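Local coordinates for putative Killer protein (Pseudomonas putida, PDB 6F8S) that is probably the RelE-like toxin of a HigB-type type II toxin-antitoxin module, a family whose members typically cleave mRNA on the ribosome, at residues Lys32-Ala35 with Glu36-Leu39; Arg52-Pro55 with Gly56-Leu59. One frame throughout, in Å; residues are numbered along the deposited sequence.

Interaction 1. Residues Lys32-Ala35 with Glu36-Leu39; sequences KSVA and ERKL
Lys32 and Glu36 meet because their chains leave the helix with different first torsions: the lysine swings CG opposite its backbone N (chi1 -176°), whereas the glutamate keeps CG beside the backbone N (chi1 -71°) and then runs extended back over the preceding turn. The carboxylate reaches the lysine's end obliquely, with Glu36 OE2 3.4 Å from Lys32 CE and 3.7 Å from Lys32 NZ, a long salt bridge that probably contributes only modestly. The other oxygen, OE1, turns over the Ser33 CA and has its stronger partner in a basic side chain of another protein chain, so the carboxylate is shared between a helical neighbour and an interface. Two residues after Lys32, Val34 splits its two methyls between two basic residues. Its CG1 lies alongside the aliphatic part of Lys38, 3.9 Å from Lys38 CE, and its CG2 comes within 3.5 Å of Arg37 NH2, while Val34 CA sits over one face of the guanidinium, toward its rim. The arginine chain folds back across the valine. Beneath these side chains run the i to i+4 hydrogen bonds of a regular alpha-helix, among them Lys38 N to Val34 O at 2.9 Å and the almost straight Leu39 N to Ala35 O (173° at the hydrogen). Arg37 and Lys38 also form salt bridges with acidic groups of the other protein chain, consistent with a charged binding surface on this helix. Within its own chain, helix 31-44 is joined to the antiparallel sheet by Lys38 NZ, which bonds to Arg73 O at the end of strand 69-73 and to Asn57 OD1 in the loop preceding that strand.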
loop_
_atom_site.group_PDB
_atom_site.type_symbol
_atom_site.label_atom_id
_atom_site.label_comp_id
_atom_site.label_asym_id
_atom_site.label_seq_id
_atom_site.Cartn_x
_atom_site.Cartn_y
_atom_site.Cartn_z
ATOM N N LYS B 32 -22.167 6.550 10.205
ATOM C CA LYS B 32 -21.170 5.519 10.460
ATOM C C LYS B 32 -20.388 5.204 9.170
ATOM O O LYS B 32 -19.165 5.140 9.183
ATOM C CB LYS B 32 -21.830 4.252 11.013
ATOM C CG LYS B 32 -20.843 3.175 11.384
ATOM C CD LYS B 32 -21.525 1.873 11.812
ATOM C CE LYS B 32 -20.612 0.673 11.529
ATOM N NZ LYS B 32 -21.282 -0.443 10.797
ATOM N N SER B 33 -21.107 5.041 8.063
ATOM C CA SER B 33 -20.501 4.744 6.779
ATOM C C SER B 33 -19.538 5.829 6.331
ATOM O O SER B 33 -18.460 5.533 5.819
ATOM C CB SER B 33 -21.579 4.545 5.716
ATOM O OG SER B 33 -21.956 3.180 5.661
ATOM N N VAL B 34 -19.931 7.085 6.529
ATOM C CA VAL B 34 -19.088 8.226 6.196
ATOM C C VAL B 34 -17.830 8.218 7.072
ATOM O O VAL B 34 -16.714 8.422 6.584
ATOM C CB VAL B 34 -19.864 9.558 6.367
ATOM C CG1 VAL B 34 -18.925 10.774 6.249
ATOM C CG2 VAL B 34 -20.990 9.642 5.348
ATOM N N ALA B 35 -18.012 7.951 8.359
ATOM C CA ALA B 35 -16.895 7.856 9.296
ATOM C C ALA B 35 -15.911 6.790 8.869
ATOM O O ALA B 35 -14.704 6.959 8.977
ATOM C CB ALA B 35 -17.408 7.551 10.706
ATOM N N GLU B 36 -16.446 5.671 8.412
ATOM C CA GLU B 36 -15.625 4.552 8.006
ATOM C C GLU B 36 -14.770 4.913 6.830
ATOM O O GLU B 36 -13.652 4.461 6.705
ATOM C CB GLU B 36 -16.501 3.371 7.654
ATOM C CG GLU B 36 -17.134 2.781 8.892
ATOM C CD GLU B 36 -18.089 1.664 8.581
ATOM O OE1 GLU B 36 -18.871 1.820 7.605
ATOM O OE2 GLU B 36 -18.049 0.650 9.304
ATOM N N ARG B 37 -15.350 5.727 5.967
ATOM C CA ARG B 37 -14.713 6.166 4.768
ATOM C C ARG B 37 -13.618 7.192 5.074
ATOM O O ARG B 37 -12.529 7.166 4.467
ATOM C CB ARG B 37 -15.758 6.745 3.831
ATOM C CG ARG B 37 -15.217 7.111 2.478
ATOM C CD ARG B 37 -16.337 7.269 1.453
ATOM N NE ARG B 37 -17.225 8.370 1.806
ATOM C CZ ARG B 37 -18.537 8.248 1.985
ATOM N NH1 ARG B 37 -19.114 7.068 1.830
ATOM N NH2 ARG B 37 -19.272 9.308 2.308
ATOM N N LYS B 38 -13.909 8.099 6.008
ATOM C CA LYS B 38 -12.933 9.107 6.431
ATOM C C LYS B 38 -11.739 8.428 7.089
ATOM O O LYS B 38 -10.572 8.760 6.778
ATOM C CB LYS B 38 -13.574 10.124 7.387
ATOM C CG LYS B 38 -14.781 10.832 6.811
ATOM C CD LYS B 38 -14.380 11.907 5.840
ATOM C CE LYS B 38 -15.557 12.340 4.983
ATOM N NZ LYS B 38 -15.284 13.636 4.288
ATOM N N LEU B 39 -12.022 7.474 7.983
ATOM C CA LEU B 39 -10.945 6.675 8.564
ATOM C C LEU B 39 -10.144 5.947 7.465
ATOM O O LEU B 39 -8.918 5.890 7.531
ATOM C CB LEU B 39 -11.478 5.670 9.571
ATOM C CG LEU B 39 -12.076 6.207 10.874
ATOM C CD1 LEU B 39 -12.275 5.036 11.816
ATOM C CD2 LEU B 39 -11.190 7.265 11.511
#

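Interaction 2. Residues Arg52-Pro55 with Gly56-Leu59; sequences RSPP and GNRL
Arg52, the last residue of helix 49-52, presents the root of its side chain to Leu59: the leucine methyl CD2 lies 3.5 Å from Arg52 CB and stays close to CG and CD, the two chains passing at a slant. The Leu59 side chain leaves the backbone toward 52-55, and with chi1 at -174° its CD2 comes to rest against Arg52 CA and CB. After Ser53, whose OG bonds to the backbone of another protein chain, Pro54 directs its ring at Asn57, with Pro54 CG 4.0 Å from Asn57 ND2. The Pro54 carbonyl oxygen accepts Asn57 N at 2.9 Å, the donor standing well above the carbonyl plane. Pro55 repeats the pattern one residue later, its O taking Arg58 N at 3.1 Å. These successive i to i+3 bonds make a short 3-10 turn, and Arg58 leaves it in a left-handed backbone conformation (phi 40°, psi 56°). The Asn57 amide is held at both ends, ND2 by Leu51 O and OD1 by the lysine of helix 31-44, which should fix its rotation. Chemically, the contact divides into an aliphatic contact between the CB-to-CD part of Arg52 and Leu59 and a backbone-bonded turn; the prolines lack an N-H, and the turn uses their carbonyl oxygens.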
loop_
_atom_site.group_PDB
_atom_site.type_symbol
_atom_site.label_atom_id
_atom_site.label_comp_id
_atom_site.label_asym_id
_atom_site.label_seq_id
_atom_site.Cartn_x
_atom_site.Cartn_y
_atom_site.Cartn_z
ATOM N N ARG B 52 -6.489 17.176 1.918
ATOM C CA ARG B 52 -6.915 18.516 1.497
ATOM C C ARG B 52 -7.670 18.527 0.172
ATOM O O ARG B 52 -8.583 19.322 -0.027
ATOM C CB ARG B 52 -5.700 19.444 1.388
ATOM C CG ARG B 52 -6.043 20.907 1.153
ATOM C CD ARG B 52 -4.940 21.775 1.688
ATOM N NE ARG B 52 -3.660 21.251 1.224
ATOM C CZ ARG B 52 -2.500 21.430 1.847
ATOM N NH1 ARG B 52 -2.453 22.143 2.973
ATOM N NH2 ARG B 52 -1.390 20.896 1.337
ATOM N N SER B 53 -7.282 17.659 -0.754
ATOM C CA SER B 53 -7.877 17.717 -2.087
ATOM C C SER B 53 -9.348 17.304 -2.162
ATOM O O SER B 53 -10.109 17.982 -2.844
ATOM C CB SER B 53 -7.059 16.882 -3.073
ATOM O OG SER B 53 -5.827 17.533 -3.335
ATOM N N PRO B 54 -9.756 16.203 -1.488
ATOM C CA PRO B 54 -11.169 15.835 -1.672
ATOM C C PRO B 54 -12.077 16.914 -1.111
ATOM O O PRO B 54 -11.979 17.223 0.074
ATOM C CB PRO B 54 -11.314 14.519 -0.880
ATOM C CG PRO B 54 -9.928 14.026 -0.679
ATOM C CD PRO B 54 -9.068 15.262 -0.585
ATOM N N PRO B 55 -12.931 17.511 -1.953
ATOM C CA PRO B 55 -13.750 18.614 -1.432
ATOM C C PRO B 55 -14.724 18.131 -0.340
ATOM O O PRO B 55 -15.115 18.900 0.544
ATOM C CB PRO B 55 -14.483 19.123 -2.677
ATOM C CG PRO B 55 -14.420 17.996 -3.665
ATOM C CD PRO B 55 -13.177 17.236 -3.381
ATOM N N GLY B 56 -15.085 16.853 -0.376
ATOM C CA GLY B 56 -15.869 16.266 0.699
ATOM C C GLY B 56 -15.213 16.304 2.075
ATOM O O GLY B 56 -15.891 16.135 3.080
ATOM N N ASN B 57 -13.896 16.508 2.132
ATOM C CA ASN B 57 -13.213 16.584 3.419
ATOM C C ASN B 57 -13.326 17.948 4.047
ATOM O O ASN B 57 -13.212 18.067 5.267
ATOM C CB ASN B 57 -11.737 16.225 3.279
ATOM C CG ASN B 57 -11.496 14.747 3.385
ATOM O OD1 ASN B 57 -12.435 13.965 3.541
ATOM N ND2 ASN B 57 -10.233 14.343 3.266
ATOM N N ARG B 58 -13.541 18.966 3.205
ATOM C CA ARG B 58 -13.557 20.370 3.626
ATOM C C ARG B 58 -12.464 20.625 4.659
ATOM O O ARG B 58 -12.739 21.079 5.761
ATOM C CB ARG B 58 -14.933 20.757 4.194
ATOM C CG ARG B 58 -15.556 22.001 3.571
ATOM C CD ARG B 58 -16.776 22.473 4.372
ATOM N NE ARG B 58 -16.465 23.572 5.291
ATOM C CZ ARG B 58 -16.964 23.710 6.524
ATOM N NH1 ARG B 58 -17.830 22.821 7.031
ATOM N NH2 ARG B 58 -16.597 24.755 7.260
ATOM N N LEU B 59 -11.223 20.301 4.294
ATOM C CA LEU B 59 -10.099 20.376 5.225
ATOM C C LEU B 59 -9.925 21.785 5.798
ATOM O O LEU B 59 -9.990 22.780 5.073
ATOM C CB LEU B 59 -8.799 19.925 4.548
ATOM C CG LEU B 59 -7.607 19.844 5.505
ATOM C CD1 LEU B 59 -7.862 18.788 6.548
ATOM C CD2 LEU B 59 -6.304 19.536 4.806
#

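From the N terminus, interaction 1 comes first, as consecutive turns of helix 31-44, so it closes no loop beyond the helical repeat. Interaction 2 follows wholly after it, bending the chain back on itself as it leaves helix 49-52 on the way to strand 69-73. The two are in series, neither nested nor crossing, and their centres lie about 14 Å apart. They nevertheless touch, through the hydrogen bond between Lys38 and Asn57. Together, residues 32-39 and 52-59 thus tie the long helix to the turn, and Leu59, packing on Ile72 and His70, extends the connection to the sheet.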